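Side-chain contacts in probable benzoylformate decarboxylase (Rhodococcus jostii, PDB 7ORX), which belongs to the thiamine diphosphate-dependent enzyme family and binds thiamine diphosphate and a sodium ion within a four-chain assembly: residues F408-P411 with A412-A416; P482-F486 with V487-E491. All blocks are in the same frame, centred on the assembly; numbering follows the deposited sequence.

Interaction 1 (F408-P411 with A412-A416)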
loop_
_atom_site.group_PDB
_atom_site.type_symbol
_atom_site.label_atom_id
_atom_site.label_comp_id
_atom_site.label_asym_id
_atom_site.label_seq_id
_atom_site.Cartn_x
_atom_site.Cartn_y
_atom_site.Cartn_z
ATOM N N PHE C 408 -19.633 -17.899 1.051
ATOM C CA PHE C 408 -19.259 -18.561 -0.210
ATOM C C PHE C 408 -20.338 -19.551 -0.637
ATOM O O PHE C 408 -20.722 -19.525 -1.779
ATOM C CB PHE C 408 -17.908 -19.239 -0.049
ATOM C CG PHE C 408 -17.536 -20.197 -1.144
ATOM C CD1 PHE C 408 -16.871 -19.748 -2.259
ATOM C CD2 PHE C 408 -17.807 -21.555 -1.036
ATOM C CE1 PHE C 408 -16.490 -20.628 -3.256
ATOM C CE2 PHE C 408 -17.421 -22.435 -2.030
ATOM C CZ PHE C 408 -16.787 -21.958 -3.153
ATOM N N GLY C 409 -20.816 -20.410 0.257
ATOM C CA GLY C 409 -21.596 -21.611 -0.110
ATOM C C GLY C 409 -22.882 -21.326 -0.862
ATOM O O GLY C 409 -23.018 -21.775 -2.022
ATOM N N LEU C 410 -23.815 -20.606 -0.265
ATOM C CA LEU C 410 -25.119 -20.393 -0.934
ATOM C C LEU C 410 -24.888 -19.820 -2.323
ATOM O O LEU C 410 -25.347 -20.397 -3.303
ATOM C CB LEU C 410 -26.021 -19.494 -0.083
ATOM C CG LEU C 410 -27.455 -19.999 -0.072
ATOM C CD1 LEU C 410 -28.268 -19.405 1.072
ATOM C CD2 LEU C 410 -28.089 -19.726 -1.414
ATOM N N PRO C 411 -24.182 -18.677 -2.455
ATOM C CA PRO C 411 -23.938 -18.082 -3.758
ATOM C C PRO C 411 -23.115 -18.994 -4.668
ATOM O O PRO C 411 -23.444 -19.093 -5.811
ATOM C CB PRO C 411 -23.171 -16.807 -3.424
ATOM C CG PRO C 411 -23.628 -16.479 -2.040
ATOM C CD PRO C 411 -23.631 -17.842 -1.378
ATOM N N ALA C 412 -22.076 -19.648 -4.178
ATOM C CA ALA C 412 -21.229 -20.452 -5.080
ATOM C C ALA C 412 -22.089 -21.571 -5.627
ATOM O O ALA C 412 -21.870 -21.932 -6.765
ATOM C CB ALA C 412 -20.006 -20.987 -4.403
ATOM N N ALA C 413 -23.041 -22.077 -4.865
ATOM C CA ALA C 413 -23.909 -23.178 -5.327
ATOM C C ALA C 413 -24.703 -22.691 -6.524
ATOM O O ALA C 413 -24.780 -23.393 -7.542
ATOM C CB ALA C 413 -24.862 -23.617 -4.231
ATOM N N VAL C 414 -25.307 -21.516 -6.385
ATOM C CA VAL C 414 -26.141 -20.902 -7.453
ATOM C C VAL C 414 -25.241 -20.751 -8.672
ATOM O O VAL C 414 -25.640 -21.150 -9.745
ATOM C CB VAL C 414 -26.699 -19.549 -6.996
ATOM C CG1 VAL C 414 -27.272 -18.758 -8.135
ATOM C CG2 VAL C 414 -27.713 -19.710 -5.873
ATOM N N GLY C 415 -24.050 -20.192 -8.506
ATOM C CA GLY C 415 -23.163 -19.979 -9.653
ATOM C C GLY C 415 -22.740 -21.290 -10.277
ATOM O O GLY C 415 -22.734 -21.390 -11.486
ATOM N N ALA C 416 -22.393 -22.268 -9.461
ATOM C CA ALA C 416 -21.949 -23.606 -9.909
ATOM C C ALA C 416 -23.069 -24.239 -10.740
ATOM O O ALA C 416 -22.794 -24.920 -11.739
ATOM C CB ALA C 416 -21.624 -24.464 -8.699
#

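Interaction 2 (P482-F486 with V487-E491)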
loop_
_atom_site.group_PDB
_atom_site.type_symbol
_atom_site.label_atom_id
_atom_site.label_comp_id
_atom_site.label_asym_id
_atom_site.label_seq_id
_atom_site.Cartn_x
_atom_site.Cartn_y
_atom_site.Cartn_z
ATOM N N PRO C 482 -30.421 -18.533 17.254
ATOM C CA PRO C 482 -31.821 -18.990 17.318
ATOM C C PRO C 482 -32.782 -17.984 16.662
ATOM O O PRO C 482 -32.419 -16.846 16.555
ATOM C CB PRO C 482 -32.080 -19.094 18.835
ATOM C CG PRO C 482 -31.245 -17.968 19.420
ATOM C CD PRO C 482 -29.987 -17.973 18.558
ATOM N N GLY C 483 -33.961 -18.425 16.243
ATOM C CA GLY C 483 -35.079 -17.555 15.819
ATOM C C GLY C 483 -34.970 -17.126 14.363
ATOM O O GLY C 483 -35.380 -15.977 14.082
ATOM N N ILE C 484 -34.420 -17.991 13.483
ATOM C CA ILE C 484 -34.343 -17.803 12.008
ATOM C C ILE C 484 -35.180 -18.889 11.335
ATOM O O ILE C 484 -34.857 -20.076 11.527
ATOM C CB ILE C 484 -32.890 -17.899 11.526
ATOM C CG1 ILE C 484 -32.010 -16.863 12.227
ATOM C CG2 ILE C 484 -32.791 -17.828 9.994
ATOM C CD1 ILE C 484 -30.533 -17.017 11.887
ATOM N N ASP C 485 -36.163 -18.506 10.521
ATOM C CA ASP C 485 -36.947 -19.449 9.684
ATOM C C ASP C 485 -36.470 -19.325 8.230
ATOM O O ASP C 485 -36.896 -18.377 7.562
ATOM C CB ASP C 485 -38.443 -19.178 9.811
ATOM C CG ASP C 485 -39.334 -20.279 9.232
ATOM O OD1 ASP C 485 -38.783 -21.175 8.573
ATOM O OD2 ASP C 485 -40.586 -20.260 9.466
ATOM N N PHE C 486 -35.667 -20.272 7.746
ATOM C CA PHE C 486 -35.091 -20.282 6.371
ATOM C C PHE C 486 -36.174 -20.502 5.325
ATOM O O PHE C 486 -35.983 -20.088 4.194
ATOM C CB PHE C 486 -33.989 -21.335 6.250
ATOM C CG PHE C 486 -32.790 -20.916 7.049
ATOM C CD1 PHE C 486 -31.857 -20.050 6.510
ATOM C CD2 PHE C 486 -32.668 -21.275 8.380
ATOM C CE1 PHE C 486 -30.781 -19.622 7.262
ATOM C CE2 PHE C 486 -31.603 -20.832 9.138
ATOM C CZ PHE C 486 -30.659 -20.003 8.572
ATOM N N VAL C 487 -37.279 -21.128 5.680
ATOM C CA VAL C 487 -38.436 -21.270 4.755
ATOM C C VAL C 487 -38.978 -19.870 4.477
ATOM O O VAL C 487 -39.161 -19.564 3.321
ATOM C CB VAL C 487 -39.518 -22.224 5.299
ATOM C CG1 VAL C 487 -40.770 -22.202 4.442
ATOM C CG2 VAL C 487 -38.957 -23.641 5.424
ATOM N N HIS C 488 -39.185 -19.050 5.500
ATOM C CA HIS C 488 -39.655 -17.648 5.359
ATOM C C HIS C 488 -38.631 -16.867 4.533
ATOM O O HIS C 488 -39.044 -16.075 3.683
ATOM C CB HIS C 488 -39.908 -16.990 6.734
ATOM C CG HIS C 488 -41.289 -17.183 7.249
ATOM N ND1 HIS C 488 -42.387 -16.904 6.458
ATOM C CD2 HIS C 488 -41.762 -17.597 8.453
ATOM C CE1 HIS C 488 -43.495 -17.165 7.151
ATOM N NE2 HIS C 488 -43.129 -17.628 8.370
ATOM N N LEU C 489 -37.341 -17.084 4.758
ATOM C CA LEU C 489 -36.311 -16.344 3.997
ATOM C C LEU C 489 -36.373 -16.771 2.534
ATOM O O LEU C 489 -36.455 -15.891 1.685
ATOM C CB LEU C 489 -34.942 -16.592 4.614
ATOM C CG LEU C 489 -34.716 -15.954 5.983
ATOM C CD1 LEU C 489 -33.230 -15.980 6.306
ATOM C CD2 LEU C 489 -35.187 -14.515 6.029
ATOM N N ALA C 490 -36.422 -18.064 2.257
ATOM C CA ALA C 490 -36.526 -18.600 0.879
ATOM C C ALA C 490 -37.729 -17.988 0.165
ATOM O O ALA C 490 -37.600 -17.554 -0.968
ATOM C CB ALA C 490 -36.626 -20.104 0.896
ATOM N N GLU C 491 -38.888 -17.967 0.811
ATOM C CA GLU C 491 -40.146 -17.542 0.151
ATOM C C GLU C 491 -40.058 -16.032 -0.009
ATOM O O GLU C 491 -40.522 -15.519 -1.034
ATOM C CB GLU C 491 -41.370 -18.064 0.900
ATOM C CG GLU C 491 -41.527 -19.595 0.788
ATOM C CD GLU C 491 -42.731 -20.206 1.537
ATOM O OE1 GLU C 491 -43.112 -21.400 1.228
ATOM O OE2 GLU C 491 -43.339 -19.486 2.407
#

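Interaction 1 (F408-P411 with A412-A416)
Ala-412 lays its methyl group over the middle of the Phe-408 ring, a CH-pi contact near the N-terminal end of helix 409-418 in the C-terminal thiamine diphosphate-binding domain. CB of Ala-412 stands 3.6 Å from the ring centroid of Phe-408 and 13° off the ring normal, so the methyl meets the face and not the rim. With chi1 at 167°, CG of Phe-408 lies opposite its own backbone N and next to the carbonyl carbon, which carries the ring forward over the residue four positions on. The same pair is tied through the backbone: Ala-412 N donates to Phe-408 O at 2.8 Å, so the ring contact and the helical bond join the same i, i+4 pair. The i to i+4 bonding continues along the same helix, with Ala-413 N bonded to Gly-409 O at 2.9 Å and Val-414 N to Leu-410 O at 3.3 Å. The side chains of Leu-410 and Val-414 meet only loosely, CD2 to CG2 at 4.5 Å; both also pack on helix 440-447. Farther out, Leu-62 and Asp-58 of helix 50-64 touch the Phe-408 side chain, and Val-376 of strand 374-378 contacts both Phe-408 and Ala-412. Glu-378 OE1 accepts a hydrogen bond from Phe-408 N. Gly-415 N reaches Pro-411 O at 3.0 Å with an N-H...O angle of 169°.

Interaction 2 (P482-F486 with V487-E491)
Ala-490 N donates to Phe-486 O at 2.8 Å with an N-H...O angle of 166°, the shortest hydrogen bond between 482-486 and 487-491. One residue earlier, Asp-485 O accepts the backbone N-H of Leu-489 at 3.1 Å, with the donor in the carbonyl plane, while OD1 of the same aspartate caps the start of helix 486-493. This is an N-cap: Val-487 N lies 3.3 Å from Asp-485 OD1 and meets it from above the carboxylate plane, 43° out of it. The bond is long and bent. The Asp-485 carboxyl group is turned beside its own carbonyl carbon, from where it reaches forward to the first turn. OD2 lies beside the imidazole, nearest His-488 CD2, a contact with carbon and not a hydrogen bond; the carboxylate and imidazole planes are 77° apart. The polar end of His-488 looks to the second subunit, where its ND1 is hydrogen-bonded to ND1 of His-488 there. Among the apolar side chains, Ile-484 CG2 sits over one face of the Phe-486 ring, displaced toward the rim, and also touches Leu-489 CD1 at 4.1 Å. Phe-486 packs against Leu-521 of strand 520-525 and against Ile-455 and Asn-457 of strand 452-457, while Ile-484 packs on Trp-442 in helix 440-447 of the second subunit.

In the fold
Interactions 1 and 2 both sit near the N-terminal ends of helices in one C-terminal thiamine diphosphate-binding domain, their centres 18 Å apart and their nearest atoms about 7 Å apart without touching. All touching residues of 408-416 are buried, and no other chain of the assembly reaches them; the side-chain contacts there are apolar. In 482-491 four of seven touching residues are buried, and the second subunit borders the contact; a carboxylate cap within the chain and a His-488 pair across the subunits add to the apolar packing. The Phe-408 and Phe-486 side chains lie about 9 Å and 8 Å from a bound thiamine diphosphate, too far to touch it.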